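PDB 5L9G: periplasmic binding protein from Agrobacterium tumefaciens str. B6, which binds the opine mannopine in the periplasm and probably delivers it to an ABC transporter for uptake. Local coordinates for residues Asp22-Ser27 / Val72-Ile77; Leu48-Thr53 / Ala266-Lys271; Asn118-Thr123 / Met309-Glu314; Ala247-Asp252 / Ala317-Val322. All blocks are in the same frame, centred on the assembly; numbering follows the deposited sequence.

Contact 1: Asp22-Ser27 / Val72-Ile77; sequences DVVIAS and VTWDII
Val-24, Ile-25 and Ala-26 run alongside Asp-75, Ile-76 and Ile-77 as parallel neighbours, with Ile-25 opposite Ile-76 at a CA–CA distance of 4.6 Å. Val-24 O is gripped by two successive N-H groups, Asp-75 N at 2.9 Å and Ile-76 N at 3.0 Å. Two residues on, Ala-26 N donates to Ile-76 O. The carboxylate of Asp-75 extends the pairing before strand 76-80 begins: its OD2 takes the N-H of Val-24 at 2.8 Å through the anti lone pair, in an almost straight bond (169°). With the other oxygen, OD1, bonded to the backbone N of His-262, this buried carboxylate is held through both oxygens. Ile-25 and Ile-76 lie side by side on one face of the sheet, CD1 of Ile-25 reaching CG2 of Ile-76 at 3.6 Å; CG1 of Ile-25 stands anti to its backbone N (chi1 -174°), against the branch point of Ile-76. On the opposite face of the sheet, Ala-26 CB sits over the centre of the Trp-74 ring, 4.3 Å above its plane, while Val-24 CG1 meets Trp-74 CD1 at 3.8 Å. Trp-74 NE1 bonds to Asp-55. Helices 30-48 and 61-69 link strands 23-27, 52-56 and 76-80, whose parallel order with 23-27 in the middle is that of the beta-alpha-beta core found in lobes of periplasmic binding proteins.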
# COMPACT_ATOMS: atom_id res chain seq x y z
N ASP A 22 23.27 14.82 -1.23
CA ASP A 22 22.43 13.80 -1.87
C ASP A 22 20.94 14.11 -1.73
O ASP A 22 20.52 14.61 -0.68
CB ASP A 22 22.67 12.43 -1.22
CG ASP A 22 24.07 11.85 -1.31
OD1 ASP A 22 24.81 12.21 -2.24
OD2 ASP A 22 24.39 10.98 -0.47
N VAL A 23 20.14 13.72 -2.73
CA VAL A 23 18.67 13.78 -2.64
C VAL A 23 18.31 12.60 -1.74
O VAL A 23 18.83 11.49 -1.95
CB VAL A 23 17.97 13.67 -4.03
CG1 VAL A 23 16.45 13.48 -3.87
CG2 VAL A 23 18.27 14.87 -4.90
N VAL A 24 17.47 12.81 -0.71
CA VAL A 24 17.07 11.72 0.18
C VAL A 24 15.70 11.21 -0.25
O VAL A 24 14.74 11.99 -0.31
CB VAL A 24 17.13 12.12 1.68
CG1 VAL A 24 16.73 10.94 2.58
CG2 VAL A 24 18.52 12.64 2.07
N ILE A 25 15.61 9.90 -0.56
CA ILE A 25 14.34 9.25 -0.96
C ILE A 25 13.99 8.15 0.05
O ILE A 25 14.86 7.40 0.48
CB ILE A 25 14.38 8.79 -2.45
CG1 ILE A 25 13.01 8.25 -2.93
CG2 ILE A 25 15.55 7.79 -2.73
CD1 ILE A 25 12.82 8.40 -4.41
N ALA A 26 12.72 8.09 0.45
CA ALA A 26 12.32 7.11 1.45
C ALA A 26 11.07 6.33 1.08
O ALA A 26 10.08 6.91 0.64
CB ALA A 26 12.16 7.78 2.81
N SER A 27 11.11 5.02 1.28
CA SER A 27 9.92 4.18 1.10
C SER A 27 9.81 3.29 2.36
O SER A 27 10.34 3.68 3.41
CB SER A 27 9.94 3.43 -0.23
OG SER A 27 8.78 2.64 -0.46
N VAL A 72 13.88 19.25 8.27
CA VAL A 72 13.48 18.33 7.21
C VAL A 72 14.75 17.76 6.54
O VAL A 72 15.57 18.53 6.02
CB VAL A 72 12.51 18.99 6.18
CG1 VAL A 72 12.22 18.05 5.01
CG2 VAL A 72 11.20 19.42 6.85
N THR A 73 14.91 16.43 6.59
CA THR A 73 16.05 15.73 5.97
C THR A 73 15.62 14.95 4.72
O THR A 73 16.42 14.76 3.82
CB THR A 73 16.85 14.87 6.97
OG1 THR A 73 15.99 13.92 7.61
CG2 THR A 73 17.58 15.70 8.02
N TRP A 74 14.35 14.52 4.66
CA TRP A 74 13.82 13.77 3.51
C TRP A 74 13.44 14.70 2.37
O TRP A 74 12.94 15.80 2.60
CB TRP A 74 12.57 12.99 3.93
CG TRP A 74 12.81 11.86 4.90
CD1 TRP A 74 14.00 11.25 5.18
CD2 TRP A 74 11.81 11.16 5.64
NE1 TRP A 74 13.80 10.23 6.08
CE2 TRP A 74 12.47 10.15 6.38
CE3 TRP A 74 10.42 11.32 5.79
CZ2 TRP A 74 11.78 9.30 7.25
CZ3 TRP A 74 9.74 10.45 6.63
CH2 TRP A 74 10.42 9.46 7.36
N ASP A 75 13.70 14.26 1.12
CA ASP A 75 13.28 15.04 -0.05
C ASP A 75 12.03 14.40 -0.65
O ASP A 75 10.95 14.99 -0.59
CB ASP A 75 14.40 15.12 -1.09
CG ASP A 75 15.56 16.00 -0.65
OD1 ASP A 75 15.32 17.17 -0.33
OD2 ASP A 75 16.66 15.49 -0.52
N ILE A 76 12.17 13.17 -1.17
CA ILE A 76 11.06 12.41 -1.74
C ILE A 76 10.58 11.35 -0.75
O ILE A 76 11.38 10.58 -0.21
CB ILE A 76 11.44 11.76 -3.11
CG1 ILE A 76 11.94 12.83 -4.12
CG2 ILE A 76 10.28 10.89 -3.68
CD1 ILE A 76 12.71 12.28 -5.31
N ILE A 77 9.25 11.27 -0.57
CA ILE A 77 8.65 10.22 0.26
C ILE A 77 7.68 9.43 -0.59
O ILE A 77 6.92 10.01 -1.39
CB ILE A 77 7.97 10.75 1.56
CG1 ILE A 77 6.94 11.90 1.27
CG2 ILE A 77 9.03 11.17 2.59
CD1 ILE A 77 6.06 12.31 2.47

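Contact 2: Leu48-Thr53 / Ala266-Lys271; sequences LNITYT and AMRFLK. With EDO (1,2-ethanediol), chain E.
Helix-on-sheet packing in a lobe of the binding protein joins Leu-48, Ile-50 and Tyr-52 to Arg-268 and Phe-269 of helix 263-273. The first segment turns from the end of helix 30-48, closed by a Schellman motif at Asn-49, into strand 52-56. Phe-269 is the apolar centre. Its CG is anti to the backbone N (chi1 -168°), which carries the ring out from the helix toward the incoming chain. Ile-50 CD1 lies over one ring face in a CH-pi contact, 3.9 Å from the Phe-269 centroid and 21° off the normal. At the far end of the ring, Phe-269 CZ stands 4.0 Å above the plane of Tyr-52, displaced toward the rim; the two rings are inclined at 47°. Leu-48 CD1 packs against the helix backbone, 3.7 Å from Phe-269 CA. The Arg-268 chain, bent at its third torsion, runs antiparallel to Leu-48 and Ile-50, bringing NH1 to 3.6 Å from Leu-48 CD2 and NH2 to 3.5 Å from Ile-50 CG2. Tyr-52 OH bonds to Asp-37 and accepts from O1 of an ethanediol, probably a crystallisation additive, whose C2 lies at the ring edge in plane. Cohesion between the segments is therefore apolar and aromatic, with the guanidinium nitrogens against aliphatic branch methyls at the exposed margin and the phenol oxygen satisfied by Asp-37 of helix 30-48 and the ethanediol rather than by helix 263-273.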
# COMPACT_ATOMS: atom_id res chain seq x y z
N LEU A 48 20.35 11.21 -14.94
CA LEU A 48 20.45 12.64 -14.62
C LEU A 48 21.84 13.02 -14.09
O LEU A 48 22.10 14.20 -13.88
CB LEU A 48 19.40 13.08 -13.58
CG LEU A 48 17.93 12.91 -13.91
CD1 LEU A 48 17.11 13.02 -12.66
CD2 LEU A 48 17.46 13.93 -14.94
N ASN A 49 22.68 12.00 -13.82
CA ASN A 49 24.03 12.12 -13.25
C ASN A 49 23.96 12.82 -11.87
O ASN A 49 24.62 13.84 -11.62
CB ASN A 49 25.01 12.77 -14.25
CG ASN A 49 26.44 12.70 -13.82
OD1 ASN A 49 27.01 11.62 -13.65
ND2 ASN A 49 26.98 13.86 -13.53
N ILE A 50 23.10 12.28 -10.98
CA ILE A 50 22.89 12.77 -9.62
C ILE A 50 23.14 11.65 -8.59
O ILE A 50 23.12 10.47 -8.95
CB ILE A 50 21.48 13.44 -9.43
CG1 ILE A 50 20.33 12.41 -9.50
CG2 ILE A 50 21.25 14.61 -10.39
CD1 ILE A 50 19.10 12.76 -8.66
N THR A 51 23.39 12.02 -7.32
CA THR A 51 23.59 11.07 -6.23
C THR A 51 22.41 11.15 -5.28
O THR A 51 21.84 12.23 -5.09
CB THR A 51 24.93 11.28 -5.50
OG1 THR A 51 24.97 12.60 -4.95
CG2 THR A 51 26.13 11.00 -6.39
N TYR A 52 22.04 10.02 -4.68
CA TYR A 52 20.92 9.93 -3.76
C TYR A 52 21.21 8.98 -2.59
O TYR A 52 22.03 8.06 -2.69
CB TYR A 52 19.60 9.55 -4.51
CG TYR A 52 19.60 8.12 -5.01
CD1 TYR A 52 20.37 7.75 -6.11
CD2 TYR A 52 18.93 7.12 -4.32
CE1 TYR A 52 20.48 6.42 -6.51
CE2 TYR A 52 19.04 5.78 -4.70
CZ TYR A 52 19.81 5.44 -5.80
OH TYR A 52 19.91 4.15 -6.25
N THR A 53 20.52 9.23 -1.47
CA THR A 53 20.58 8.46 -0.24
C THR A 53 19.17 7.90 0.03
O THR A 53 18.18 8.60 -0.20
CB THR A 53 21.10 9.35 0.91
OG1 THR A 53 22.53 9.39 0.86
CG2 THR A 53 20.66 8.88 2.31
N ALA A 266 15.17 17.06 -6.36
CA ALA A 266 14.15 16.05 -6.08
C ALA A 266 13.03 16.09 -7.14
O ALA A 266 12.57 15.04 -7.58
CB ALA A 266 13.57 16.24 -4.69
N MET A 267 12.61 17.31 -7.57
CA MET A 267 11.59 17.50 -8.60
C MET A 267 12.04 16.85 -9.93
O MET A 267 11.27 16.10 -10.53
CB MET A 267 11.26 19.00 -8.77
CG MET A 267 9.88 19.26 -9.31
SD MET A 267 8.53 19.00 -8.12
CE MET A 267 8.57 20.54 -7.25
N ARG A 268 13.31 17.11 -10.34
CA ARG A 268 13.90 16.56 -11.57
C ARG A 268 13.97 15.04 -11.48
O ARG A 268 13.68 14.35 -12.46
CB ARG A 268 15.33 17.11 -11.81
CG ARG A 268 15.44 18.59 -12.07
CD ARG A 268 16.71 18.94 -12.86
NE ARG A 268 17.94 18.47 -12.21
CZ ARG A 268 18.83 17.66 -12.76
NH1 ARG A 268 18.65 17.20 -14.00
NH2 ARG A 268 19.93 17.32 -12.10
N PHE A 269 14.37 14.52 -10.31
CA PHE A 269 14.53 13.09 -10.03
C PHE A 269 13.18 12.37 -10.13
O PHE A 269 13.06 11.37 -10.85
CB PHE A 269 15.20 12.91 -8.66
CG PHE A 269 15.69 11.52 -8.31
CD1 PHE A 269 16.05 10.61 -9.30
CD2 PHE A 269 15.89 11.16 -6.98
CE1 PHE A 269 16.55 9.34 -8.97
CE2 PHE A 269 16.38 9.88 -6.65
CZ PHE A 269 16.70 8.98 -7.65
N LEU A 270 12.14 12.96 -9.50
CA LEU A 270 10.77 12.43 -9.56
C LEU A 270 10.21 12.43 -10.99
O LEU A 270 9.59 11.45 -11.38
CB LEU A 270 9.84 13.19 -8.59
CG LEU A 270 8.35 12.80 -8.60
CD1 LEU A 270 8.16 11.30 -8.37
CD2 LEU A 270 7.57 13.62 -7.62
N LYS A 271 10.46 13.50 -11.77
CA LYS A 271 10.00 13.58 -13.17
C LYS A 271 10.65 12.44 -13.97
O LYS A 271 9.95 11.68 -14.65
CB LYS A 271 10.34 14.96 -13.79
CG LYS A 271 9.78 15.15 -15.20
CD LYS A 271 9.88 16.61 -15.69
CE LYS A 271 9.16 16.78 -17.00
NZ LYS A 271 8.70 18.19 -17.21
C1 EDO E . 23.09 3.94 -8.25
O1 EDO E . 22.60 3.78 -6.93
C2 EDO E . 22.85 5.40 -8.72
O2 EDO E . 22.50 5.44 -10.09

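Contact 3: Asn118-Thr123 / Met309-Glu314; sequences NSNYST and MASAPE. With MO0 (mannopine), chain C.
Ala-310, in a type I turn from Met-309 to Ala-312 ahead of helix 313-316, presses against Tyr-121 and Ser-122 of strand 115-128, a long strand in the sheet of this periplasmic binding protein. Van der Waals contact centres on one methyl: Ala-310 CB lies 3.4 Å from Tyr-121 C and also meets Ser-122 OG, whose hydroxyl is bonded to Gln-319. The link by water is equally local, a single molecule donating to Asn-120 O at 3.0 Å and accepting from Ala-310 N at 2.9 Å. Alternation along the strand divides its faces, Asn-120 and Ser-122 being directed to the turn and Tyr-121 away from it, into the mannopine pocket. There the Tyr-121 CG lies between its backbone N and carbonyl carbon (chi1 63°), presenting a ring face to the ligand; mannopine CB rests 3.4 Å above that plane, displaced toward the rim. Trp-226 meets the same tyrosine edge-to-face. Where Asn-118 and Ser-119 both face Asp-252, a classic beta bulge interrupts the regular pairing. Ser-119 also points into the pocket, where its OG accepts a bent hydrogen bond (135°) from mannopine NE2 at 2.7 Å.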
# COMPACT_ATOMS: atom_id res chain seq x y z
N ASN A 118 3.16 5.67 -8.65
CA ASN A 118 4.21 4.86 -9.23
C ASN A 118 3.71 3.40 -9.43
O ASN A 118 4.31 2.67 -10.22
CB ASN A 118 5.54 4.91 -8.43
CG ASN A 118 5.60 4.10 -7.15
OD1 ASN A 118 4.60 3.64 -6.59
ND2 ASN A 118 6.81 3.84 -6.66
N SER A 119 2.61 2.99 -8.74
CA SER A 119 2.14 1.60 -8.84
C SER A 119 0.75 1.39 -8.29
O SER A 119 0.23 2.21 -7.52
CB SER A 119 3.09 0.68 -8.05
OG SER A 119 3.11 1.07 -6.69
N ASN A 120 0.16 0.24 -8.66
CA ASN A 120 -1.04 -0.33 -8.09
C ASN A 120 -0.62 -1.63 -7.40
O ASN A 120 0.28 -2.33 -7.88
CB ASN A 120 -2.15 -0.59 -9.10
CG ASN A 120 -2.74 0.69 -9.63
OD1 ASN A 120 -3.26 1.53 -8.89
ND2 ASN A 120 -2.58 0.90 -10.91
N TYR A 121 -1.26 -1.92 -6.28
CA TYR A 121 -1.02 -3.11 -5.46
C TYR A 121 -2.36 -3.51 -4.81
O TYR A 121 -3.35 -2.79 -4.93
CB TYR A 121 0.04 -2.81 -4.39
CG TYR A 121 -0.38 -1.74 -3.40
CD1 TYR A 121 -0.24 -0.39 -3.71
CD2 TYR A 121 -0.89 -2.09 -2.15
CE1 TYR A 121 -0.64 0.60 -2.81
CE2 TYR A 121 -1.28 -1.11 -1.24
CZ TYR A 121 -1.13 0.23 -1.57
OH TYR A 121 -1.50 1.19 -0.67
N SER A 122 -2.36 -4.64 -4.10
CA SER A 122 -3.58 -5.11 -3.42
C SER A 122 -3.29 -5.37 -1.96
O SER A 122 -2.19 -5.84 -1.61
CB SER A 122 -4.09 -6.40 -4.06
OG SER A 122 -4.47 -6.26 -5.42
N THR A 123 -4.26 -5.05 -1.10
CA THR A 123 -4.26 -5.39 0.32
C THR A 123 -5.19 -6.60 0.33
O THR A 123 -6.39 -6.45 0.10
CB THR A 123 -4.77 -4.23 1.17
OG1 THR A 123 -3.88 -3.12 0.99
CG2 THR A 123 -4.85 -4.59 2.63
N MET A 309 -0.60 -9.25 -10.99
CA MET A 309 -0.80 -7.80 -10.95
C MET A 309 -2.15 -7.40 -10.42
O MET A 309 -3.19 -7.86 -10.92
CB MET A 309 -0.52 -7.13 -12.31
CG MET A 309 0.92 -7.22 -12.71
SD MET A 309 1.25 -6.31 -14.21
CE MET A 309 3.01 -6.48 -14.29
N ALA A 310 -2.14 -6.50 -9.43
CA ALA A 310 -3.34 -5.97 -8.79
C ALA A 310 -4.33 -5.39 -9.78
O ALA A 310 -5.54 -5.48 -9.58
CB ALA A 310 -2.95 -4.89 -7.81
N SER A 311 -3.80 -4.76 -10.84
CA SER A 311 -4.59 -4.06 -11.85
C SER A 311 -4.98 -4.90 -13.07
O SER A 311 -5.61 -4.37 -13.98
CB SER A 311 -3.87 -2.78 -12.28
OG SER A 311 -2.58 -3.08 -12.76
N ALA A 312 -4.68 -6.22 -13.07
CA ALA A 312 -5.07 -7.09 -14.18
C ALA A 312 -6.61 -7.20 -14.18
O ALA A 312 -7.21 -7.23 -13.09
CB ALA A 312 -4.43 -8.46 -14.05
N PRO A 313 -7.27 -7.15 -15.36
CA PRO A 313 -8.75 -7.17 -15.38
C PRO A 313 -9.41 -8.25 -14.51
O PRO A 313 -10.33 -7.95 -13.76
CB PRO A 313 -9.10 -7.32 -16.87
CG PRO A 313 -7.92 -6.74 -17.58
CD PRO A 313 -6.71 -7.04 -16.73
N GLU A 314 -8.91 -9.50 -14.58
CA GLU A 314 -9.48 -10.60 -13.81
C GLU A 314 -9.36 -10.40 -12.31
O GLU A 314 -10.26 -10.81 -11.57
CB GLU A 314 -8.93 -11.96 -14.24
CG GLU A 314 -9.66 -12.48 -15.47
CD GLU A 314 -9.61 -13.98 -15.69
OE1 GLU A 314 -10.26 -14.73 -14.93
OE2 GLU A 314 -9.01 -14.39 -16.71
OAB MO0 C . 1.75 6.47 3.15
CAF MO0 C . 2.67 5.92 4.05
CAG MO0 C . 2.66 4.40 4.06
OAC MO0 C . 1.72 3.94 4.98
CAH MO0 C . 2.54 3.76 2.70
OAM MO0 C . 3.53 4.20 1.84
CAI MO0 C . 2.47 2.23 2.70
OAD MO0 C . 3.63 1.67 3.23
CAJ MO0 C . 2.12 1.68 1.34
OAE MO0 C . 0.89 2.20 0.94
CAK MO0 C . 2.14 0.15 1.25
N MO0 C . 2.96 -0.25 0.10
CA MO0 C . 2.85 -1.70 -0.21
C MO0 C . 4.08 -2.43 0.27
O MO0 C . 4.92 -1.81 0.97
CB MO0 C . 2.60 -1.98 -1.68
CG MO0 C . 3.84 -1.82 -2.53
CD MO0 C . 3.55 -1.59 -3.97
OE1 MO0 C . 3.65 -2.69 -4.84
NE2 MO0 C . 3.23 -0.49 -4.44
OXT MO0 C . 4.24 -3.67 0.05
O HOH W 1 0.20 -5.26 -8.32

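Contact 4: Ala247-Asp252 / Ala317-Val322; sequences AQLGTD and AVQYSV. With MO0 (mannopine), chain C.
A parallel strand pairing at one flank of the long strand 240-256 joins Ala-247 to Gly-250 with Gln-319 to Val-322, while the same strand carries Asp-252 onward to the mannopine site. Three backbone bonds alternate across it: Tyr-320 N to Ala-247 O at 3.3 Å, Leu-249 N to Tyr-320 O at 2.9 Å and Val-322 N to Leu-249 O at 3.0 Å. On one face Tyr-320 CG sits between its backbone N and carbonyl carbon (chi1 71°), bringing the side chain across Gln-248 at a slant, CZ 3.6 Å from Gln-248 CB, with amide and ring planes 67° apart; Val-322 CB packs against CD of the same glutamine. On the other face Leu-249 CD2 meets Ser-321 OG at 3.8 Å. Gln-319 CB lies against Ala-247 O, and its extended chain carries the amide past the Ala-247 methyl to Ser-122 and Ala-310. In the pocket, Asp-252 OD2 accepts from both mannopine N (2.8 Å) and NE2 (2.9 Å), so one carboxylate oxygen joins two parts of the ligand. Strand 115-128 pairs antiparallel with the other edge of strand 240-256, and helices 162-169 and 177-180 pack over the face bearing Gln-248 and Tyr-320.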
# COMPACT_ATOMS: atom_id res chain seq x y z
N ALA A 247 -10.05 -8.10 -2.03
CA ALA A 247 -8.85 -7.31 -1.81
C ALA A 247 -9.12 -5.83 -2.16
O ALA A 247 -10.04 -5.51 -2.93
CB ALA A 247 -7.69 -7.84 -2.64
N GLN A 248 -8.34 -4.93 -1.57
CA GLN A 248 -8.45 -3.50 -1.85
C GLN A 248 -7.36 -3.15 -2.87
O GLN A 248 -6.18 -3.43 -2.63
CB GLN A 248 -8.27 -2.67 -0.58
CG GLN A 248 -8.38 -1.16 -0.81
CD GLN A 248 -8.15 -0.41 0.46
OE1 GLN A 248 -9.08 -0.03 1.13
NE2 GLN A 248 -6.93 -0.30 0.92
N LEU A 249 -7.77 -2.52 -3.98
CA LEU A 249 -6.84 -2.09 -5.03
C LEU A 249 -6.31 -0.72 -4.62
O LEU A 249 -7.08 0.25 -4.55
CB LEU A 249 -7.58 -2.06 -6.40
CG LEU A 249 -6.82 -1.51 -7.63
CD1 LEU A 249 -5.55 -2.28 -7.88
CD2 LEU A 249 -7.71 -1.57 -8.87
N GLY A 250 -5.04 -0.69 -4.27
CA GLY A 250 -4.38 0.53 -3.81
C GLY A 250 -3.51 1.16 -4.86
O GLY A 250 -3.23 0.55 -5.90
N THR A 251 -3.06 2.38 -4.56
CA THR A 251 -2.14 3.14 -5.40
C THR A 251 -1.06 3.73 -4.51
O THR A 251 -1.36 4.39 -3.51
CB THR A 251 -2.89 4.23 -6.20
OG1 THR A 251 -3.93 3.63 -6.97
CG2 THR A 251 -1.97 5.01 -7.14
N ASP A 252 0.20 3.47 -4.85
CA ASP A 252 1.33 4.08 -4.15
C ASP A 252 1.91 5.12 -5.08
O ASP A 252 1.74 5.04 -6.30
CB ASP A 252 2.39 3.04 -3.77
CG ASP A 252 2.19 2.39 -2.41
OD1 ASP A 252 1.44 2.96 -1.58
OD2 ASP A 252 2.79 1.33 -2.17
N ALA A 317 -11.83 -7.32 -11.10
CA ALA A 317 -13.22 -7.78 -11.03
C ALA A 317 -13.67 -8.23 -9.63
O ALA A 317 -14.86 -8.12 -9.32
CB ALA A 317 -13.47 -8.88 -12.04
N VAL A 318 -12.73 -8.72 -8.79
CA VAL A 318 -13.07 -9.23 -7.45
C VAL A 318 -12.57 -8.31 -6.33
O VAL A 318 -12.65 -8.67 -5.15
CB VAL A 318 -12.62 -10.70 -7.24
CG1 VAL A 318 -13.39 -11.62 -8.21
CG2 VAL A 318 -11.10 -10.86 -7.38
N GLN A 319 -12.10 -7.11 -6.72
CA GLN A 319 -11.58 -6.12 -5.79
C GLN A 319 -12.46 -4.87 -5.78
O GLN A 319 -13.44 -4.77 -6.53
CB GLN A 319 -10.13 -5.71 -6.21
CG GLN A 319 -9.10 -6.82 -6.04
CD GLN A 319 -7.73 -6.32 -6.39
OE1 GLN A 319 -7.06 -5.67 -5.58
NE2 GLN A 319 -7.32 -6.55 -7.64
N TYR A 320 -12.13 -3.93 -4.91
CA TYR A 320 -12.77 -2.62 -4.89
C TYR A 320 -11.58 -1.65 -4.71
O TYR A 320 -10.59 -2.03 -4.10
CB TYR A 320 -13.82 -2.50 -3.76
CG TYR A 320 -13.17 -2.43 -2.40
CD1 TYR A 320 -12.65 -3.57 -1.79
CD2 TYR A 320 -12.97 -1.21 -1.76
CE1 TYR A 320 -11.98 -3.50 -0.58
CE2 TYR A 320 -12.26 -1.12 -0.57
CZ TYR A 320 -11.80 -2.28 0.03
OH TYR A 320 -11.10 -2.21 1.21
N SER A 321 -11.68 -0.43 -5.26
CA SER A 321 -10.59 0.55 -5.15
C SER A 321 -10.64 1.32 -3.85
O SER A 321 -11.73 1.66 -3.37
CB SER A 321 -10.62 1.52 -6.32
OG SER A 321 -10.18 0.91 -7.52
N VAL A 322 -9.45 1.64 -3.29
CA VAL A 322 -9.39 2.50 -2.09
C VAL A 322 -10.04 3.85 -2.46
O VAL A 322 -9.93 4.29 -3.61
CB VAL A 322 -7.92 2.67 -1.57
CG1 VAL A 322 -7.02 3.37 -2.59
CG2 VAL A 322 -7.86 3.39 -0.21
OAB MO0 C . 1.75 6.47 3.15
CAF MO0 C . 2.67 5.92 4.05
CAG MO0 C . 2.66 4.40 4.06
OAC MO0 C . 1.72 3.94 4.98
CAH MO0 C . 2.54 3.76 2.70
OAM MO0 C . 3.53 4.20 1.84
CAI MO0 C . 2.47 2.23 2.70
OAD MO0 C . 3.63 1.67 3.23
CAJ MO0 C . 2.12 1.68 1.34
OAE MO0 C . 0.89 2.20 0.94
CAK MO0 C . 2.14 0.15 1.25
N MO0 C . 2.96 -0.25 0.10
CA MO0 C . 2.85 -1.70 -0.21
C MO0 C . 4.08 -2.43 0.27
O MO0 C . 4.92 -1.81 0.97
CB MO0 C . 2.60 -1.98 -1.68
CG MO0 C . 3.84 -1.82 -2.53
CD MO0 C . 3.55 -1.59 -3.97
OE1 MO0 C . 3.65 -2.69 -4.84
NE2 MO0 C . 3.23 -0.49 -4.44
OXT MO0 C . 4.24 -3.67 0.05

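Contacts 1 and 2 build one end of the protein around neighbouring strands 23-27 and 52-56, the Asp-22 carboxylate bonding to Thr-51 and Thr-53 between them. Contact 1 is buried and combines backbone bonds and an aspartate with apolar packing; contact 2, at the surface, is apolar and aromatic. Contacts 3 and 4, centres 7 Å apart, adjoin through strands 115-128 and 240-256, with Tyr-121 O paired to Gly-250 N, and both reach mannopine. Contact 3 is buried yet joined mainly by one methyl and a water, whereas the partly buried contact 4 is a regular strand pairing. Contacts 1 and 4 lie on opposite sides of the chain's centre.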